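PDB 6V72: beta-lactamase II from Erythrobacter litoralis, which probably hydrolyses beta-lactam antibiotics to substituted beta-amino acids, as a zinc-dependent class B metallo-beta-lactamase. Local coordinates for residues 64-69 with 92-97; 157-162 with 169-174. All blocks are in the same frame, centred on the assembly; numbering follows the deposited sequence.

In the fold
Contact 1 (64-69 with 92-97) joins the ends of two parallel strands in the large mixed sheet, and contact 2 (157-162 with 169-174) is a hairpin in the second sheet. Their centres are about 12 Å apart and they touch directly: I170 N lies 3.0 Å from T95 O, probably as a hydrogen bond, and I170 CD1 packs on V93 CG2 at 3.9 Å. Both run out at the zinc site, which holds no zinc in this chain. H96 of contact 1, a zinc ligand in the metal-bound protein, here comes within about 3 Å of C184, side chain to side chain, and the N169 side chain of contact 2 is about 4 Å from that of H165.

Contact 1 (64-69 with 92-97); sequences LVDTAW and AVVTHA
D66 meets T95 with both carboxylate oxygens where two parallel strands of a beta-alpha-beta unit, 61-65 and 89-93 joined through helix 71-84, run out toward the zinc site of the metallo-beta-lactamase fold. L64 O accepts V93 N, and V93 O in turn accepts D66 N at 2.8 Å. On one face V65 and V93 stand side by side, V65 CG2 to V93 CG1 3.9 Å, while L64 and A92 meet through their CB atoms on the other. Past the strands, D66 swings its carboxylate back beside its own N (chi1 -78°), and the side chain crosses T95 at about a right angle. OD1 takes T95 N on its syn side, 20° out of the carboxylate plane, and OD2 takes the T95 hydroxyl at 2.7 Å through its syn lone pair. Two bonds, one to each oxygen, thus fix how the carboxylate is turned. T95 holds OG1 between its N and carbonyl carbon, leaving CG2 to lean on V65 CG1. That hydroxyl also receives H96 ND1, making T95 a second-shell residue behind this zinc ligand, with D66 behind T95: H96 ND1 to T95 OG1 is 3.0 Å, OG1 lying 27° out of the imidazole plane.

Contact 2 (157-162 with 169-174); sequences RLYYPG and NITVGL
The beta hairpin of strands 157-159 and 171-174 forms this contact, with its connecting loop carrying the zinc ligand H165. R157 pairs with G173 and Y159 with T171, each a hydrogen-bonded antiparallel pair; R157 N to G173 O, at 2.8 Å, is nearly straight (170°). Between them L158 and V172 make a non-hydrogen-bonded pair whose side chains lie alongside, L158 CD1 to V172 CG1 3.8 Å, on the face that L158 also turns to I137. On the other face, with chi1 at 64°, T171 turns OG1 toward the partner strand, where it reaches Y159 O at 3.0 Å and sits at the edge of the Y159 ring, in its plane. Y159 O therefore accepts twice, from T171 N and OG1. Beyond the strands the Y160 ring presents its edge to N169 O, CD1 to O 3.2 Å, and crosses I170, with I170 CG2 3.9 Å from Y160 CD1; G162 N lies over one ring face. The Y160 hydroxyl bonds to R167 O. N169 O is buried without a partner in the model; the Y160 ring edge and P161 CD, the latter at 3.5 Å, lie against it, and such C-H contacts probably offset the loss only weakly.

Contact 1 (64-69 with 92-97)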
loop_
_atom_site.group_PDB
_atom_site.type_symbol
_atom_site.label_atom_id
_atom_site.label_comp_id
_atom_site.label_asym_id
_atom_site.label_seq_id
_atom_site.Cartn_x
_atom_site.Cartn_y
_atom_site.Cartn_z
ATOM N N LEU A 64 6.078 -17.482 -22.638
ATOM C CA LEU A 64 5.138 -16.672 -21.869
ATOM C C LEU A 64 5.806 -16.166 -20.596
ATOM O O LEU A 64 6.444 -16.943 -19.879
ATOM C CB LEU A 64 3.899 -17.498 -21.515
ATOM C CG LEU A 64 2.790 -16.803 -20.707
ATOM C CD1 LEU A 64 2.196 -15.666 -21.478
ATOM C CD2 LEU A 64 1.733 -17.821 -20.310
ATOM N N VAL A 65 5.675 -14.864 -20.327
ATOM C CA VAL A 65 6.072 -14.294 -19.041
ATOM C C VAL A 65 4.795 -13.907 -18.317
ATOM O O VAL A 65 4.082 -13.002 -18.762
ATOM C CB VAL A 65 6.992 -13.076 -19.194
ATOM C CG1 VAL A 65 7.305 -12.509 -17.785
ATOM C CG2 VAL A 65 8.259 -13.447 -19.971
ATOM N N ASP A 66 4.518 -14.602 -17.209
ATOM C CA ASP A 66 3.383 -14.408 -16.303
ATOM C C ASP A 66 2.040 -14.804 -16.910
ATOM O O ASP A 66 1.814 -14.711 -18.126
ATOM C CB ASP A 66 3.345 -12.971 -15.761
ATOM C CG ASP A 66 4.372 -12.767 -14.653
ATOM O OD1 ASP A 66 4.669 -13.765 -13.956
ATOM O OD2 ASP A 66 4.884 -11.644 -14.468
ATOM N N THR A 67 1.150 -15.278 -16.051
ATOM C CA THR A 67 -0.205 -15.575 -16.467
ATOM C C THR A 67 -1.049 -14.299 -16.434
ATOM O O THR A 67 -0.610 -13.238 -15.976
ATOM C CB THR A 67 -0.825 -16.640 -15.564
ATOM O OG1 THR A 67 -1.019 -16.102 -14.255
ATOM C CG2 THR A 67 0.055 -17.902 -15.487
ATOM N N ALA A 68 -2.271 -14.404 -16.946
ATOM C CA ALA A 68 -3.260 -13.353 -16.749
ATOM C C ALA A 68 -3.868 -13.474 -15.357
ATOM O O ALA A 68 -3.482 -14.332 -14.565
ATOM C CB ALA A 68 -4.339 -13.437 -17.822
ATOM N N TRP A 69 -4.838 -12.603 -15.051
ATOM C CA TRP A 69 -5.493 -12.669 -13.749
ATOM C C TRP A 69 -6.181 -14.009 -13.538
ATOM O O TRP A 69 -6.217 -14.525 -12.415
ATOM C CB TRP A 69 -6.531 -11.562 -13.606
ATOM C CG TRP A 69 -6.029 -10.165 -13.352
ATOM C CD1 TRP A 69 -6.093 -9.111 -14.215
ATOM C CD2 TRP A 69 -5.478 -9.643 -12.132
ATOM N NE1 TRP A 69 -5.600 -7.978 -13.627
ATOM C CE2 TRP A 69 -5.214 -8.271 -12.348
ATOM C CE3 TRP A 69 -5.173 -10.200 -10.889
ATOM C CZ2 TRP A 69 -4.655 -7.455 -11.370
ATOM C CZ3 TRP A 69 -4.627 -9.380 -9.915
ATOM C CH2 TRP A 69 -4.367 -8.032 -10.168
ATOM N N ALA A 92 6.932 -21.196 -20.078
ATOM C CA ALA A 92 6.429 -20.027 -19.371
ATOM C C ALA A 92 7.267 -19.817 -18.125
ATOM O O ALA A 92 7.750 -20.773 -17.518
ATOM C CB ALA A 92 4.963 -20.177 -18.954
ATOM N N VAL A 93 7.407 -18.563 -17.728
ATOM C CA VAL A 93 8.092 -18.217 -16.491
ATOM C C VAL A 93 7.194 -17.242 -15.750
ATOM O O VAL A 93 6.570 -16.370 -16.368
ATOM C CB VAL A 93 9.511 -17.633 -16.735
ATOM C CG1 VAL A 93 9.488 -16.383 -17.635
ATOM C CG2 VAL A 93 10.184 -17.307 -15.394
ATOM N N VAL A 94 7.066 -17.428 -14.438
ATOM C CA VAL A 94 6.315 -16.490 -13.608
ATOM C C VAL A 94 7.288 -15.705 -12.743
ATOM O O VAL A 94 8.307 -16.238 -12.279
ATOM C CB VAL A 94 5.244 -17.181 -12.752
ATOM C CG1 VAL A 94 4.222 -17.846 -13.658
ATOM C CG2 VAL A 94 5.877 -18.185 -11.802
ATOM N N THR A 95 6.996 -14.423 -12.566
ATOM C CA THR A 95 7.944 -13.569 -11.869
ATOM C C THR A 95 7.656 -13.454 -10.381
ATOM O O THR A 95 8.494 -12.924 -9.649
ATOM C CB THR A 95 7.973 -12.164 -12.482
ATOM O OG1 THR A 95 6.672 -11.553 -12.408
ATOM C CG2 THR A 95 8.417 -12.236 -13.944
ATOM N N HIS A 96 6.521 -13.960 -9.915
ATOM C CA HIS A 96 6.193 -13.921 -8.498
ATOM C C HIS A 96 5.107 -14.951 -8.264
ATOM O O HIS A 96 4.398 -15.340 -9.198
ATOM C CB HIS A 96 5.694 -12.534 -8.093
ATOM C CG HIS A 96 4.558 -12.054 -8.946
ATOM N ND1 HIS A 96 4.752 -11.362 -10.122
ATOM C CD2 HIS A 96 3.216 -12.188 -8.807
ATOM C CE1 HIS A 96 3.581 -11.087 -10.669
ATOM N NE2 HIS A 96 2.632 -11.577 -9.893
ATOM N N ALA A 97 4.971 -15.390 -7.017
ATOM C CA ALA A 97 3.936 -16.392 -6.722
ATOM C C ALA A 97 2.557 -15.756 -6.737
ATOM O O ALA A 97 2.356 -14.679 -6.182
ATOM C CB ALA A 97 4.185 -17.058 -5.386
#

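Contact 2 (157-162 with 169-174)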
loop_
_atom_site.group_PDB
_atom_site.type_symbol
_atom_site.label_atom_id
_atom_site.label_comp_id
_atom_site.label_asym_id
_atom_site.label_seq_id
_atom_site.Cartn_x
_atom_site.Cartn_y
_atom_site.Cartn_z
ATOM N N ARG A 157 16.443 -13.080 -20.669
ATOM C CA ARG A 157 17.482 -13.264 -19.667
ATOM C C ARG A 157 16.835 -13.088 -18.305
ATOM O O ARG A 157 16.253 -12.036 -18.018
ATOM C CB ARG A 157 18.627 -12.283 -19.883
ATOM C CG ARG A 157 19.309 -12.480 -21.238
ATOM C CD ARG A 157 19.963 -13.841 -21.372
ATOM N NE ARG A 157 20.892 -13.854 -22.503
ATOM C CZ ARG A 157 20.736 -14.581 -23.609
ATOM N NH1 ARG A 157 21.630 -14.488 -24.576
ATOM N NH2 ARG A 157 19.711 -15.414 -23.746
ATOM N N LEU A 158 16.898 -14.128 -17.488
ATOM C CA LEU A 158 16.239 -14.137 -16.182
ATOM C C LEU A 158 17.198 -13.683 -15.089
ATOM O O LEU A 158 18.320 -14.191 -15.001
ATOM C CB LEU A 158 15.762 -15.546 -15.849
ATOM C CG LEU A 158 14.469 -16.054 -16.454
ATOM C CD1 LEU A 158 14.305 -15.704 -17.893
ATOM C CD2 LEU A 158 14.480 -17.557 -16.249
ATOM N N TYR A 159 16.740 -12.765 -14.236
ATOM C CA TYR A 159 17.588 -12.149 -13.223
ATOM C C TYR A 159 16.849 -12.079 -11.892
ATOM O O TYR A 159 15.745 -11.523 -11.816
ATOM C CB TYR A 159 18.010 -10.734 -13.660
ATOM C CG TYR A 159 18.947 -10.094 -12.663
ATOM C CD1 TYR A 159 20.255 -10.536 -12.528
ATOM C CD2 TYR A 159 18.517 -9.050 -11.845
ATOM C CE1 TYR A 159 21.108 -9.956 -11.608
ATOM C CE2 TYR A 159 19.350 -8.470 -10.931
ATOM C CZ TYR A 159 20.645 -8.914 -10.808
ATOM O OH TYR A 159 21.491 -8.310 -9.879
ATOM N N TYR A 160 17.473 -12.617 -10.844
ATOM C CA TYR A 160 16.927 -12.517 -9.494
ATOM C C TYR A 160 17.630 -11.365 -8.803
ATOM O O TYR A 160 18.839 -11.468 -8.537
ATOM C CB TYR A 160 17.149 -13.816 -8.710
ATOM C CG TYR A 160 16.762 -13.683 -7.255
ATOM C CD1 TYR A 160 15.502 -13.204 -6.889
ATOM C CD2 TYR A 160 17.657 -14.010 -6.250
ATOM C CE1 TYR A 160 15.149 -13.077 -5.569
ATOM C CE2 TYR A 160 17.304 -13.874 -4.916
ATOM C CZ TYR A 160 16.046 -13.403 -4.585
ATOM O OH TYR A 160 15.678 -13.259 -3.254
ATOM N N PRO A 161 16.941 -10.252 -8.506
ATOM C CA PRO A 161 17.620 -9.074 -7.948
ATOM C C PRO A 161 17.743 -9.085 -6.440
ATOM O O PRO A 161 18.426 -8.210 -5.894
ATOM C CB PRO A 161 16.709 -7.924 -8.392
ATOM C CG PRO A 161 15.299 -8.537 -8.301
ATOM C CD PRO A 161 15.525 -9.974 -8.839
ATOM N N GLY A 162 17.103 -10.022 -5.754
ATOM C CA GLY A 162 16.960 -9.967 -4.313
ATOM C C GLY A 162 15.524 -9.679 -3.923
ATOM O O GLY A 162 14.664 -9.390 -4.758
ATOM N N ASN A 169 10.807 -12.530 -5.797
ATOM C CA ASN A 169 10.452 -11.945 -7.090
ATOM C C ASN A 169 11.631 -11.959 -8.058
ATOM O O ASN A 169 12.780 -11.754 -7.662
ATOM C CB ASN A 169 9.895 -10.511 -6.914
ATOM C CG ASN A 169 10.761 -9.572 -6.063
ATOM O OD1 ASN A 169 11.981 -9.739 -5.925
ATOM N ND2 ASN A 169 10.124 -8.551 -5.540
ATOM N N ILE A 170 11.346 -12.236 -9.340
ATOM C CA ILE A 170 12.383 -12.209 -10.366
ATOM C C ILE A 170 11.989 -11.251 -11.489
ATOM O O ILE A 170 10.873 -10.742 -11.552
ATOM C CB ILE A 170 12.708 -13.611 -10.923
ATOM C CG1 ILE A 170 11.489 -14.203 -11.645
ATOM C CG2 ILE A 170 13.200 -14.540 -9.791
ATOM C CD1 ILE A 170 11.809 -15.542 -12.374
ATOM N N THR A 171 12.952 -10.988 -12.371
ATOM C CA THR A 171 12.784 -10.056 -13.482
ATOM C C THR A 171 13.319 -10.703 -14.752
ATOM O O THR A 171 14.073 -11.683 -14.703
ATOM C CB THR A 171 13.520 -8.737 -13.220
ATOM O OG1 THR A 171 14.930 -8.991 -13.136
ATOM C CG2 THR A 171 13.037 -8.093 -11.913
ATOM N N VAL A 172 12.914 -10.170 -15.910
ATOM C CA VAL A 172 13.416 -10.681 -17.182
ATOM C C VAL A 172 13.763 -9.515 -18.094
ATOM O O VAL A 172 13.198 -8.424 -17.993
ATOM C CB VAL A 172 12.417 -11.647 -17.864
ATOM C CG1 VAL A 172 12.048 -12.793 -16.923
ATOM C CG2 VAL A 172 11.174 -10.884 -18.284
ATOM N N GLY A 173 14.708 -9.745 -18.996
ATOM C CA GLY A 173 15.106 -8.710 -19.919
ATOM C C GLY A 173 15.345 -9.285 -21.300
ATOM O O GLY A 173 15.601 -10.481 -21.473
ATOM N N LEU A 174 15.276 -8.380 -22.285
ATOM C CA LEU A 174 15.640 -8.640 -23.675
ATOM C C LEU A 174 16.663 -7.577 -24.044
ATOM O O LEU A 174 16.319 -6.546 -24.646
ATOM C CB LEU A 174 14.432 -8.569 -24.600
ATOM C CG LEU A 174 13.412 -9.684 -24.345
ATOM C CD1 LEU A 174 12.060 -9.347 -24.977
ATOM C CD2 LEU A 174 13.938 -11.023 -24.845
#